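Glycosyltransferase (Streptomyces halstedii, PDB 3WAD) is a glycosyltransferase of the GT-B class, built from two Rossmann-like domains that each have a parallel beta sheet at the core. Local coordinates at residues V148-G153 against L206-P211; L154-R159 against M213-E218; R245-L250 against D279-F284; A272-D277 against D294-V299. All blocks are in the same frame, centred on the assembly; numbering follows the deposited sequence.

Contact 1 of 4, residues V148-G153 against L206-P211; sequences VRMLFG and LAVAPP
Leu206 is clipped onto segment 148-153 by both of its backbone polar groups. Its N donates to Arg149 O at 2.8 Å, and its O receives Leu151 N at 2.9 Å in a nearly straight bond (172° at the hydrogen). These two bonds bracket Met150, which is paired with Leu206 in parallel register where strands 147-150 and 204-206 run side by side in the N-terminal sheet. Further along, a water takes over from direct bonding: it donates to Gly153 O (2.7 Å) and accepts from Ala209 N (3.0 Å). Val208 fills in beside it, with CG1 only 3.2 Å from Leu151 O and CG2 against the Phe152-Gly153 peptide.

Met150 is stretched out, CG anti to the backbone N (chi1 -179°), and lies alongside Leu206 pointing the same way. Its CE touches Leu206 CD2 at 4.1 Å and, crossing at about a right angle, Val208 CG1 at 3.9 Å. The Arg149 side chain sets off away from segment 206-211, yet its guanidinium is well provided for: NE bonds Thr201 O, NH2 bonds Thr205 OG1, NH1 forms a salt bridge with Asp155 OD1, and Leu151 CD2 lies over one face. In this buried place, then, two direct backbone bonds and one water join the main chains, the arginine is held separately by its neighbours, and methyl contacts do the rest.

Contact 2 of 4, residues L154-R159 against M213-E218; sequences LDQWGR and MSFPSE
The ring of Phe215 is clamped between Leu154 and Arg159, and this is where the packing is tight. Over one face sits Arg159 CD, 3.5 Å from the ring centroid; over the opposite face comes Leu154 CD1, 3.9 Å from that centroid. Both are CH-pi contacts. Arg159 runs out with CG anti to the backbone N (chi1 179°) and bends at chi3 (65°), which lays CD over the ring and turns NE to Gln156 OE1. The guanidinium stands at 70° to the ring. Arg159 CZ is 5.2 Å from the ring centroid, so any cation-pi attraction is weak at best. Gln156 helps hold the group: OE1 lies at its edge, in plane, and accepts from Arg159 NE (3.0 Å) and Arg159 NH2 (2.8 Å), while NH2 also bonds Glu81 O. The same OE1 comes obliquely to Phe215 CE2 at 3.3 Å, and Asp155 O meets the ring edge.

Polar linkage is much looser. No direct hydrogen bond joins the segments; a water accepts from Asp155 N at 2.7 Å and, weakly, from Phe215 N. Pro216, Ser217 and Glu218 are exposed and make no close contact with 154-159, though Glu218 N bonds Asp162 OD2 further along the helix.

Leu154 and Gln156 also bond to Asp345 and Trp344 from the C-terminal domain, so the contact lies where the two halves of the protein meet. Asp155 is the N-cap of helix 156-168, its OD1 accepting from Gly158 N at 2.8 Å, in the strand-loop-helix passage that follows strand 147-150 in this Rossmann-like domain.

Contact 3 of 4, residues R245-L250 against D279-F284; sequences RPRVCL and DVVATF
Arg245 reaches across to Asp279 at the start of the paired strands and turns its guanidinium almost perpendicular to the carboxylate (planes 87° apart). Both of its contacts go to one oxygen: NH2 meets Asp279 OD1 at 2.8 Å, nearly along the C-O axis, with a weak second bond from Arg245 NE to the same OD1. The Arg245 chain leaves with CG between the backbone N and the carbonyl carbon (chi1 52°) and bends again at chi2, which sets one face of the guanidinium, toward its rim, over Asp279 N. That amide bonds Pro246 O, and the backbone pairing continues through Val248 N to Asp279 O, Val281 N to Val248 O at 2.8 Å, and Leu250 N to Val281 O, the last almost straight at 177°. Leu250 O then accepts twice, from Thr283 N at 2.9 Å and from a water that also donates to Thr283 O at 2.7 Å.

This is the parallel pair of a beta-alpha-beta crossover: strand 247-251 returns by way of helix 266-274 to strand 279-283 in the C-terminal Rossmann-like sheet. On the face of Val248, Val280, Leu250 and Ala282, Leu250 makes the most contact, its CD2 against Ala282 CB at 3.8 Å and obliquely against Phe284 CZ at 4.1 Å, while its CB touches Val280 CG1. The other face carries Arg247, Asp279, Cys249 and Val281.

A second shell closes over both. Helix 307-310 brings Leu310 onto Arg247, Cys249 and Val281; Leu376 and Ile380 of helix 369-381 cover Val248. Arg245 has another carboxylate partner, since its NH1 forms a salt bridge with Asp277 OD1.

Contact 4 of 4, residues A272-D277 against D294-V299; sequences AVADID and DLPDNV
Ala274 meets Asn298 and Val299 where two connections of the C-terminal Rossmann-like domain come together: the passage from helix 266-274 into strand 279-283, and the type I beta turn Pro296-Val299 that leads into strand 299-302.

Hydrogen bonding centres on Ala274 O. Asn298 ND2 donates to it at 3.0 Å, in the carbonyl plane and on a lone pair, with the acceptor tilted 16° from the Asn298 amide plane. Ile276 N uses the same oxygen at 2.8 Å, closing the inverse gamma turn centred on Asp275. Two donors therefore grip one carbonyl. Asn298 can offer its amide here because CG stands between the backbone N and the carbonyl carbon (chi1 64°), and the same ND2 also bonds Ala278 O, so one side chain ties two points of the chain that runs on to strand 279-283.

Apolar contact is small and concentrated on a single methyl. Ala274 CB touches Val299 CG2 at 3.5 Å and Pro296 CG at 3.8 Å; Pro296 also rests on Val270 and Asn271 of helix 266-274. Ile276 barely joins in, and packs instead on Leu376 and Arg377 of helix 369-381.

Charge lies at the periphery. Asp275 sets off away from segment 294-299 and forms a salt bridge with Arg377 through OD2.

While ND2 bonds Ala274 O, Asn298 OD1 lies 3.6 Å from the CB of that same alanine, Ala274.

Contacts 1 and 3 are the buried ones, each joining neighbouring parallel strands, one in the N-terminal sheet and one in the C-terminal sheet, with centres about 30 Å apart. Backbone bonds carry both, although contact 3 runs through four bridged pairs and contact 1 through one before water steps in. Contacts 2 and 4 are only partly buried and rely on side chains: a clamped aromatic ring in the former, an asparagine side chain bonded to a backbone carbonyl in the latter. Segment 154-159 follows straight on from 148-153, 213-218 comes one residue after 206-211, and Arg149 links the two contacts. Contact 4 borders contact 3, where Val280 N lies 2.7 Å from Asn298 O, probably a hydrogen bond.

Contact 1 of 4, residues V148-G153 against L206-P211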
loop_
_atom_site.group_PDB
_atom_site.type_symbol
_atom_site.label_atom_id
_atom_site.label_comp_id
_atom_site.label_asym_id
_atom_site.label_seq_id
_atom_site.Cartn_x
_atom_site.Cartn_y
_atom_site.Cartn_z
ATOM N N VAL B 148 15.638 7.539 11.752
ATOM C CA VAL B 148 14.880 6.859 12.773
ATOM C C VAL B 148 15.129 5.343 12.650
ATOM O O VAL B 148 14.884 4.740 11.536
ATOM C CB VAL B 148 13.426 7.139 12.589
ATOM C CG1 VAL B 148 12.586 6.301 13.601
ATOM C CG2 VAL B 148 13.157 8.602 12.763
ATOM N N ARG B 149 15.630 4.739 13.742
ATOM C CA ARG B 149 15.856 3.297 13.783
ATOM C C ARG B 149 14.502 2.619 14.087
ATOM O O ARG B 149 13.917 2.839 15.154
ATOM C CB ARG B 149 17.017 2.935 14.744
ATOM C CG ARG B 149 17.305 1.395 14.858
ATOM C CD ARG B 149 18.444 1.129 15.802
ATOM N NE ARG B 149 18.048 1.570 17.135
ATOM C CZ ARG B 149 17.870 0.763 18.188
ATOM N NH1 ARG B 149 18.086 -0.561 18.084
ATOM N NH2 ARG B 149 17.440 1.297 19.330
ATOM N N MET B 150 14.017 1.799 13.141
ATOM C CA MET B 150 12.734 1.182 13.302
ATOM C C MET B 150 12.834 -0.257 13.870
ATOM O O MET B 150 13.404 -1.146 13.230
ATOM C CB MET B 150 11.884 1.198 12.023
ATOM C CG MET B 150 10.515 0.530 12.275
ATOM S SD MET B 150 9.415 0.971 10.901
ATOM C CE MET B 150 7.895 0.498 11.627
ATOM N N LEU B 151 12.265 -0.466 15.069
ATOM C CA LEU B 151 12.297 -1.816 15.678
ATOM C C LEU B 151 11.306 -2.717 14.995
ATOM O O LEU B 151 10.347 -2.278 14.310
ATOM C CB LEU B 151 11.962 -1.744 17.166
ATOM C CG LEU B 151 12.923 -0.857 18.013
ATOM C CD1 LEU B 151 12.565 -0.811 19.508
ATOM C CD2 LEU B 151 14.388 -1.295 17.914
ATOM N N PHE B 152 11.475 -4.004 15.243
ATOM C CA PHE B 152 10.617 -5.023 14.614
ATOM C C PHE B 152 10.194 -6.029 15.723
ATOM O O PHE B 152 9.525 -7.048 15.468
ATOM C CB PHE B 152 11.427 -5.680 13.440
ATOM C CG PHE B 152 12.679 -6.347 13.907
ATOM C CD1 PHE B 152 12.602 -7.636 14.496
ATOM C CD2 PHE B 152 13.894 -5.695 13.838
ATOM C CE1 PHE B 152 13.771 -8.225 15.005
ATOM C CE2 PHE B 152 14.995 -6.231 14.328
ATOM C CZ PHE B 152 14.956 -7.517 14.920
ATOM N N GLY B 153 10.545 -5.718 16.973
ATOM C CA GLY B 153 10.067 -6.466 18.177
ATOM C C GLY B 153 10.664 -5.645 19.310
ATOM O O GLY B 153 10.897 -4.438 19.158
ATOM N N LEU B 206 11.962 4.100 16.691
ATOM C CA LEU B 206 10.495 3.946 16.643
ATOM C C LEU B 206 10.223 2.520 17.105
ATOM O O LEU B 206 10.794 1.562 16.532
ATOM C CB LEU B 206 9.899 4.161 15.182
ATOM C CG LEU B 206 8.419 3.857 14.943
ATOM C CD1 LEU B 206 7.379 4.635 15.845
ATOM C CD2 LEU B 206 7.992 4.105 13.519
ATOM N N ALA B 207 9.364 2.366 18.112
ATOM C CA ALA B 207 9.008 1.037 18.652
ATOM C C ALA B 207 7.768 0.453 18.013
ATOM O O ALA B 207 6.804 1.215 17.732
ATOM C CB ALA B 207 8.814 1.166 20.201
ATOM N N VAL B 208 7.712 -0.882 17.817
ATOM C CA VAL B 208 6.477 -1.460 17.328
ATOM C C VAL B 208 5.733 -2.244 18.423
ATOM O O VAL B 208 4.575 -2.590 18.264
ATOM C CB VAL B 208 6.748 -2.395 16.135
ATOM C CG1 VAL B 208 7.229 -1.591 14.907
ATOM C CG2 VAL B 208 7.752 -3.511 16.527
ATOM N N ALA B 209 6.433 -2.599 19.478
ATOM C CA ALA B 209 5.858 -3.320 20.615
ATOM C C ALA B 209 5.257 -2.227 21.585
ATOM O O ALA B 209 5.834 -1.124 21.708
ATOM C CB ALA B 209 6.969 -4.124 21.330
ATOM N N PRO B 210 4.105 -2.535 22.219
ATOM C CA PRO B 210 3.501 -1.671 23.268
ATOM C C PRO B 210 4.419 -1.414 24.442
ATOM O O PRO B 210 5.213 -2.290 24.822
ATOM C CB PRO B 210 2.276 -2.435 23.716
ATOM C CG PRO B 210 1.986 -3.485 22.608
ATOM C CD PRO B 210 3.309 -3.759 21.967
ATOM N N PRO B 211 4.382 -0.154 24.968
ATOM C CA PRO B 211 5.295 0.283 26.024
ATOM C C PRO B 211 5.232 -0.671 27.197
ATOM O O PRO B 211 6.245 -0.968 27.774
ATOM C CB PRO B 211 4.720 1.661 26.445
ATOM C CG PRO B 211 4.252 2.268 25.109
ATOM C CD PRO B 211 3.573 0.968 24.453
HETATM O O HOH W 1 9.395 -2.296 19.687
#

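Contact 2 of 4, residues L154-R159 against M213-E218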
loop_
_atom_site.group_PDB
_atom_site.type_symbol
_atom_site.label_atom_id
_atom_site.label_comp_id
_atom_site.label_asym_id
_atom_site.label_seq_id
_atom_site.Cartn_x
_atom_site.Cartn_y
_atom_site.Cartn_z
ATOM N N LEU B 154 10.997 -6.283 20.422
ATOM C CA LEU B 154 11.781 -5.606 21.448
ATOM C C LEU B 154 13.206 -5.200 21.069
ATOM O O LEU B 154 13.827 -5.742 20.150
ATOM C CB LEU B 154 11.802 -6.461 22.736
ATOM C CG LEU B 154 10.502 -7.032 23.326
ATOM C CD1 LEU B 154 10.826 -7.729 24.705
ATOM C CD2 LEU B 154 9.348 -6.056 23.503
ATOM N N ASP B 155 13.723 -4.198 21.758
ATOM C CA ASP B 155 15.021 -3.643 21.419
ATOM C C ASP B 155 16.165 -4.376 22.149
ATOM O O ASP B 155 16.797 -3.801 23.037
ATOM C CB ASP B 155 15.033 -2.141 21.721
ATOM C CG ASP B 155 16.232 -1.440 21.138
ATOM O OD1 ASP B 155 17.045 -2.004 20.318
ATOM O OD2 ASP B 155 16.354 -0.261 21.497
ATOM N N GLN B 156 16.409 -5.644 21.774
ATOM C CA GLN B 156 17.480 -6.427 22.363
ATOM C C GLN B 156 18.790 -5.691 22.213
ATOM O O GLN B 156 19.654 -5.706 23.105
ATOM C CB GLN B 156 17.606 -7.785 21.643
ATOM C CG GLN B 156 16.422 -8.720 21.794
ATOM C CD GLN B 156 16.173 -9.246 23.222
ATOM O OE1 GLN B 156 16.736 -8.753 24.208
ATOM N NE2 GLN B 156 15.325 -10.314 23.312
ATOM N N TRP B 157 18.986 -5.075 21.038
ATOM C CA TRP B 157 20.286 -4.503 20.730
ATOM C C TRP B 157 20.487 -3.279 21.600
ATOM O O TRP B 157 21.590 -3.083 22.111
ATOM C CB TRP B 157 20.309 -4.083 19.249
ATOM C CG TRP B 157 21.644 -3.677 18.642
ATOM C CD1 TRP B 157 22.029 -2.407 18.268
ATOM C CD2 TRP B 157 22.720 -4.558 18.240
ATOM N NE1 TRP B 157 23.286 -2.449 17.684
ATOM C CE2 TRP B 157 23.730 -3.747 17.659
ATOM C CE3 TRP B 157 22.962 -5.926 18.408
ATOM C CZ2 TRP B 157 24.933 -4.279 17.149
ATOM C CZ3 TRP B 157 24.160 -6.484 17.886
ATOM C CH2 TRP B 157 25.139 -5.641 17.262
ATOM N N GLY B 158 19.411 -2.479 21.784
ATOM C CA GLY B 158 19.553 -1.249 22.611
ATOM C C GLY B 158 19.742 -1.598 24.089
ATOM O O GLY B 158 20.600 -1.008 24.794
ATOM N N ARG B 159 18.958 -2.587 24.546
ATOM C CA ARG B 159 19.144 -3.160 25.897
ATOM C C ARG B 159 20.604 -3.633 26.176
ATOM O O ARG B 159 21.235 -3.266 27.189
ATOM C CB ARG B 159 18.150 -4.312 26.097
ATOM C CG ARG B 159 18.273 -5.014 27.479
ATOM C CD ARG B 159 17.362 -6.255 27.558
ATOM N NE ARG B 159 17.764 -7.291 26.615
ATOM C CZ ARG B 159 18.747 -8.180 26.803
ATOM N NH1 ARG B 159 19.472 -8.186 27.941
ATOM N NH2 ARG B 159 18.991 -9.092 25.845
ATOM N N MET B 213 5.248 -3.796 27.490
ATOM C CA MET B 213 6.031 -5.014 27.413
ATOM C C MET B 213 7.452 -4.715 26.957
ATOM O O MET B 213 8.246 -5.630 26.818
ATOM C CB MET B 213 5.389 -6.092 26.495
ATOM C CG MET B 213 5.135 -5.595 25.062
ATOM S SD MET B 213 4.822 -6.934 23.826
ATOM C CE MET B 213 6.473 -7.265 23.449
ATOM N N SER B 214 7.786 -3.444 26.722
ATOM C CA SER B 214 9.124 -3.112 26.229
ATOM C C SER B 214 10.183 -3.089 27.336
ATOM O O SER B 214 9.826 -2.934 28.512
ATOM C CB SER B 214 9.122 -1.786 25.525
ATOM O OG SER B 214 8.263 -1.864 24.374
ATOM N N PHE B 215 11.463 -3.249 26.964
ATOM C CA PHE B 215 12.560 -3.021 27.913
ATOM C C PHE B 215 12.649 -1.540 28.312
ATOM O O PHE B 215 12.307 -0.692 27.495
ATOM C CB PHE B 215 13.901 -3.435 27.320
ATOM C CG PHE B 215 13.938 -4.842 26.868
ATOM C CD1 PHE B 215 13.424 -5.860 27.682
ATOM C CD2 PHE B 215 14.509 -5.163 25.611
ATOM C CE1 PHE B 215 13.473 -7.198 27.246
ATOM C CE2 PHE B 215 14.586 -6.487 25.146
ATOM C CZ PHE B 215 14.074 -7.540 25.960
ATOM N N PRO B 216 13.092 -1.234 29.576
ATOM C CA PRO B 216 13.523 0.157 29.895
ATOM C C PRO B 216 14.671 0.556 28.979
ATOM O O PRO B 216 15.504 -0.278 28.611
ATOM C CB PRO B 216 14.000 0.084 31.373
ATOM C CG PRO B 216 14.218 -1.380 31.674
ATOM C CD PRO B 216 13.222 -2.141 30.745
ATOM N N SER B 217 14.666 1.798 28.535
ATOM C CA SER B 217 15.718 2.286 27.660
ATOM C C SER B 217 16.317 3.568 28.284
ATOM O O SER B 217 15.638 4.318 28.905
ATOM C CB SER B 217 15.144 2.576 26.261
ATOM O OG SER B 217 16.157 3.014 25.360
ATOM N N GLU B 218 17.602 3.781 28.142
ATOM C CA GLU B 218 18.212 5.024 28.548
ATOM C C GLU B 218 17.953 6.064 27.459
ATOM O O GLU B 218 18.404 7.197 27.549
ATOM C CB GLU B 218 19.714 4.819 28.750
ATOM C CG GLU B 218 20.071 4.139 30.098
ATOM C CD GLU B 218 21.582 4.053 30.303
ATOM O OE1 GLU B 218 22.250 5.111 30.200
ATOM O OE2 GLU B 218 22.110 2.936 30.576
HETATM O O HOH W 2 12.288 -3.026 23.759
#

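Contact 3 of 4, residues R245-L250 against D279-F284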
loop_
_atom_site.group_PDB
_atom_site.type_symbol
_atom_site.label_atom_id
_atom_site.label_comp_id
_atom_site.label_asym_id
_atom_site.label_seq_id
_atom_site.Cartn_x
_atom_site.Cartn_y
_atom_site.Cartn_z
ATOM N N ARG B 245 -19.403 -22.032 15.022
ATOM C CA ARG B 245 -19.174 -22.028 16.503
ATOM C C ARG B 245 -17.692 -21.657 16.771
ATOM O O ARG B 245 -16.952 -21.480 15.830
ATOM C CB ARG B 245 -19.476 -23.407 17.072
ATOM C CG ARG B 245 -18.731 -24.490 16.336
ATOM C CD ARG B 245 -18.020 -25.393 17.293
ATOM N NE ARG B 245 -17.430 -26.451 16.505
ATOM C CZ ARG B 245 -17.021 -27.623 16.972
ATOM N NH1 ARG B 245 -17.098 -27.925 18.257
ATOM N NH2 ARG B 245 -16.530 -28.503 16.128
ATOM N N PRO B 246 -17.248 -21.575 18.038
ATOM C CA PRO B 246 -15.891 -21.032 18.307
ATOM C C PRO B 246 -14.786 -21.535 17.360
ATOM O O PRO B 246 -14.839 -22.662 16.895
ATOM C CB PRO B 246 -15.618 -21.474 19.750
ATOM C CG PRO B 246 -17.003 -21.514 20.356
ATOM C CD PRO B 246 -17.882 -22.070 19.275
ATOM N N ARG B 247 -13.822 -20.676 17.045
ATOM C CA ARG B 247 -12.755 -21.029 16.098
ATOM C C ARG B 247 -11.460 -20.879 16.850
ATOM O O ARG B 247 -11.372 -20.045 17.754
ATOM C CB ARG B 247 -12.724 -20.036 14.970
ATOM C CG ARG B 247 -12.701 -20.606 13.638
ATOM C CD ARG B 247 -13.275 -19.569 12.684
ATOM N NE ARG B 247 -14.301 -20.166 11.825
ATOM C CZ ARG B 247 -14.948 -19.557 10.830
ATOM N NH1 ARG B 247 -14.686 -18.304 10.493
ATOM N NH2 ARG B 247 -15.844 -20.239 10.157
ATOM N N VAL B 248 -10.462 -21.667 16.467
ATOM C CA VAL B 248 -9.125 -21.515 17.010
ATOM C C VAL B 248 -8.183 -21.563 15.826
ATOM O O VAL B 248 -8.417 -22.303 14.876
ATOM C CB VAL B 248 -8.763 -22.627 18.026
ATOM C CG1 VAL B 248 -7.264 -22.655 18.329
ATOM C CG2 VAL B 248 -9.574 -22.415 19.337
ATOM N N CYS B 249 -7.119 -20.757 15.900
ATOM C CA CYS B 249 -6.227 -20.605 14.835
ATOM C C CYS B 249 -4.951 -21.235 15.324
ATOM O O CYS B 249 -4.434 -20.886 16.367
ATOM C CB CYS B 249 -6.073 -19.108 14.515
ATOM S SG CYS B 249 -4.700 -18.905 13.387
ATOM N N LEU B 250 -4.464 -22.200 14.567
ATOM C CA LEU B 250 -3.236 -22.931 14.840
ATOM C C LEU B 250 -2.185 -22.697 13.755
ATOM O O LEU B 250 -2.348 -23.135 12.626
ATOM C CB LEU B 250 -3.556 -24.436 14.928
ATOM C CG LEU B 250 -2.396 -25.378 15.124
ATOM C CD1 LEU B 250 -1.735 -25.142 16.530
ATOM C CD2 LEU B 250 -2.823 -26.864 14.842
ATOM N N ASP B 279 -13.844 -25.284 16.170
ATOM C CA ASP B 279 -13.224 -25.637 14.898
ATOM C C ASP B 279 -11.795 -25.110 14.799
ATOM O O ASP B 279 -11.529 -24.000 15.191
ATOM C CB ASP B 279 -14.010 -25.057 13.716
ATOM C CG ASP B 279 -15.377 -25.642 13.587
ATOM O OD1 ASP B 279 -15.625 -26.776 14.086
ATOM O OD2 ASP B 279 -16.223 -24.947 12.987
ATOM N N VAL B 280 -10.874 -25.886 14.264
ATOM C CA VAL B 280 -9.475 -25.442 14.216
ATOM C C VAL B 280 -9.158 -25.034 12.771
ATOM O O VAL B 280 -9.515 -25.769 11.874
ATOM C CB VAL B 280 -8.526 -26.529 14.810
ATOM C CG1 VAL B 280 -7.071 -26.249 14.523
ATOM C CG2 VAL B 280 -8.811 -26.648 16.336
ATOM N N VAL B 281 -8.597 -23.830 12.552
ATOM C CA VAL B 281 -7.991 -23.497 11.247
ATOM C C VAL B 281 -6.482 -23.639 11.444
ATOM O O VAL B 281 -5.904 -22.966 12.299
ATOM C CB VAL B 281 -8.474 -22.082 10.744
ATOM C CG1 VAL B 281 -7.864 -21.748 9.398
ATOM C CG2 VAL B 281 -10.008 -22.039 10.665
ATOM N N ALA B 282 -5.854 -24.585 10.753
ATOM C CA ALA B 282 -4.419 -24.883 10.960
ATOM C C ALA B 282 -3.640 -24.627 9.686
ATOM O O ALA B 282 -4.059 -25.003 8.614
ATOM C CB ALA B 282 -4.233 -26.309 11.382
ATOM N N THR B 283 -2.507 -23.957 9.799
ATOM C CA THR B 283 -1.638 -23.761 8.670
ATOM C C THR B 283 -0.569 -24.881 8.636
ATOM O O THR B 283 0.166 -25.108 9.602
ATOM C CB THR B 283 -1.056 -22.310 8.597
ATOM O OG1 THR B 283 -0.215 -22.062 9.725
ATOM C CG2 THR B 283 -2.183 -21.272 8.620
ATOM N N PHE B 284 -0.529 -25.593 7.509
ATOM C CA PHE B 284 0.389 -26.701 7.296
ATOM C C PHE B 284 0.953 -26.748 5.857
ATOM O O PHE B 284 0.237 -26.478 4.914
ATOM C CB PHE B 284 -0.355 -28.032 7.549
ATOM C CG PHE B 284 -0.636 -28.317 8.988
ATOM C CD1 PHE B 284 0.358 -28.213 9.935
ATOM C CD2 PHE B 284 -1.904 -28.712 9.390
ATOM C CE1 PHE B 284 0.089 -28.516 11.304
ATOM C CE2 PHE B 284 -2.190 -28.998 10.769
ATOM C CZ PHE B 284 -1.185 -28.890 11.707
HETATM O O HOH W 3 0.115 -24.703 12.295
#

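Contact 4 of 4, residues A272-D277 against D294-V299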
loop_
_atom_site.group_PDB
_atom_site.type_symbol
_atom_site.label_atom_id
_atom_site.label_comp_id
_atom_site.label_asym_id
_atom_site.label_seq_id
_atom_site.Cartn_x
_atom_site.Cartn_y
_atom_site.Cartn_z
ATOM N N ALA B 272 -4.588 -34.221 19.558
ATOM C CA ALA B 272 -4.814 -33.650 20.899
ATOM C C ALA B 272 -5.313 -32.200 20.847
ATOM O O ALA B 272 -6.342 -31.828 21.456
ATOM C CB ALA B 272 -3.578 -33.737 21.730
ATOM N N VAL B 273 -4.567 -31.383 20.108
ATOM C CA VAL B 273 -4.883 -29.993 19.914
ATOM C C VAL B 273 -6.297 -29.840 19.361
ATOM O O VAL B 273 -7.060 -28.978 19.834
ATOM C CB VAL B 273 -3.827 -29.331 18.998
ATOM C CG1 VAL B 273 -4.167 -27.921 18.803
ATOM C CG2 VAL B 273 -2.466 -29.420 19.661
ATOM N N ALA B 274 -6.701 -30.713 18.436
ATOM C CA ALA B 274 -8.084 -30.636 17.935
ATOM C C ALA B 274 -9.183 -31.110 18.925
ATOM O O ALA B 274 -10.367 -30.880 18.722
ATOM C CB ALA B 274 -8.206 -31.378 16.589
ATOM N N ASP B 275 -8.797 -31.769 20.007
ATOM C CA ASP B 275 -9.801 -32.395 20.882
ATOM C C ASP B 275 -10.375 -31.368 21.870
ATOM O O ASP B 275 -10.160 -31.419 23.068
ATOM C CB ASP B 275 -9.187 -33.646 21.524
ATOM C CG ASP B 275 -10.172 -34.441 22.364
ATOM O OD1 ASP B 275 -11.410 -34.345 22.117
ATOM O OD2 ASP B 275 -9.674 -35.105 23.321
ATOM N N ILE B 276 -11.107 -30.404 21.332
ATOM C CA ILE B 276 -11.538 -29.238 22.064
ATOM C C ILE B 276 -12.879 -28.788 21.510
ATOM O O ILE B 276 -13.279 -29.160 20.427
ATOM C CB ILE B 276 -10.492 -28.058 21.861
ATOM C CG1 ILE B 276 -10.470 -27.598 20.384
ATOM C CG2 ILE B 276 -9.082 -28.500 22.331
ATOM C CD1 ILE B 276 -10.413 -26.127 20.206
ATOM N N ASP B 277 -13.588 -27.959 22.225
ATOM C CA ASP B 277 -14.909 -27.603 21.742
ATOM C C ASP B 277 -14.891 -26.385 20.817
ATOM O O ASP B 277 -15.385 -25.321 21.211
ATOM C CB ASP B 277 -15.882 -27.411 22.912
ATOM C CG ASP B 277 -17.344 -27.655 22.507
ATOM O OD1 ASP B 277 -17.594 -28.045 21.329
ATOM O OD2 ASP B 277 -18.228 -27.436 23.368
ATOM N N ASP B 294 -4.560 -38.521 7.683
ATOM C CA ASP B 294 -5.958 -38.132 7.962
ATOM C C ASP B 294 -6.094 -37.073 9.038
ATOM O O ASP B 294 -5.558 -37.233 10.127
ATOM C CB ASP B 294 -6.767 -39.326 8.437
ATOM C CG ASP B 294 -7.243 -40.181 7.310
ATOM O OD1 ASP B 294 -6.587 -41.216 7.042
ATOM O OD2 ASP B 294 -8.282 -39.822 6.701
ATOM N N LEU B 295 -6.832 -36.011 8.745
ATOM C CA LEU B 295 -7.040 -34.929 9.717
ATOM C C LEU B 295 -8.291 -35.230 10.523
ATOM O O LEU B 295 -9.225 -35.836 9.985
ATOM C CB LEU B 295 -7.192 -33.548 9.027
ATOM C CG LEU B 295 -6.062 -33.018 8.153
ATOM C CD1 LEU B 295 -6.540 -31.910 7.230
ATOM C CD2 LEU B 295 -4.918 -32.511 9.024
ATOM N N PRO B 296 -8.332 -34.763 11.798
ATOM C CA PRO B 296 -9.546 -34.776 12.608
ATOM C C PRO B 296 -10.695 -34.077 11.905
ATOM O O PRO B 296 -10.489 -33.378 10.923
ATOM C CB PRO B 296 -9.159 -33.968 13.829
ATOM C CG PRO B 296 -7.699 -34.046 13.882
ATOM C CD PRO B 296 -7.227 -34.073 12.486
ATOM N N ASP B 297 -11.897 -34.233 12.426
ATOM C CA ASP B 297 -13.081 -33.770 11.754
ATOM C C ASP B 297 -13.149 -32.266 11.691
ATOM O O ASP B 297 -13.455 -31.700 10.656
ATOM C CB ASP B 297 -14.315 -34.259 12.517
ATOM C CG ASP B 297 -14.709 -35.689 12.152
ATOM O OD1 ASP B 297 -15.824 -36.123 12.587
ATOM O OD2 ASP B 297 -13.916 -36.357 11.412
ATOM N N ASN B 298 -12.899 -31.647 12.840
ATOM C CA ASN B 298 -13.118 -30.240 13.081
ATOM C C ASN B 298 -11.886 -29.375 12.721
ATOM O O ASN B 298 -11.839 -28.190 13.123
ATOM C CB ASN B 298 -13.443 -30.069 14.564
ATOM C CG ASN B 298 -12.273 -30.469 15.458
ATOM O OD1 ASN B 298 -11.513 -31.362 15.103
ATOM N ND2 ASN B 298 -12.077 -29.752 16.569
ATOM N N VAL B 299 -10.908 -29.964 12.027
ATOM C CA VAL B 299 -9.698 -29.254 11.554
ATOM C C VAL B 299 -9.742 -28.901 10.073
ATOM O O VAL B 299 -9.825 -29.807 9.260
ATOM C CB VAL B 299 -8.383 -30.119 11.732
ATOM C CG1 VAL B 299 -7.153 -29.438 11.165
ATOM C CG2 VAL B 299 -8.152 -30.478 13.207
#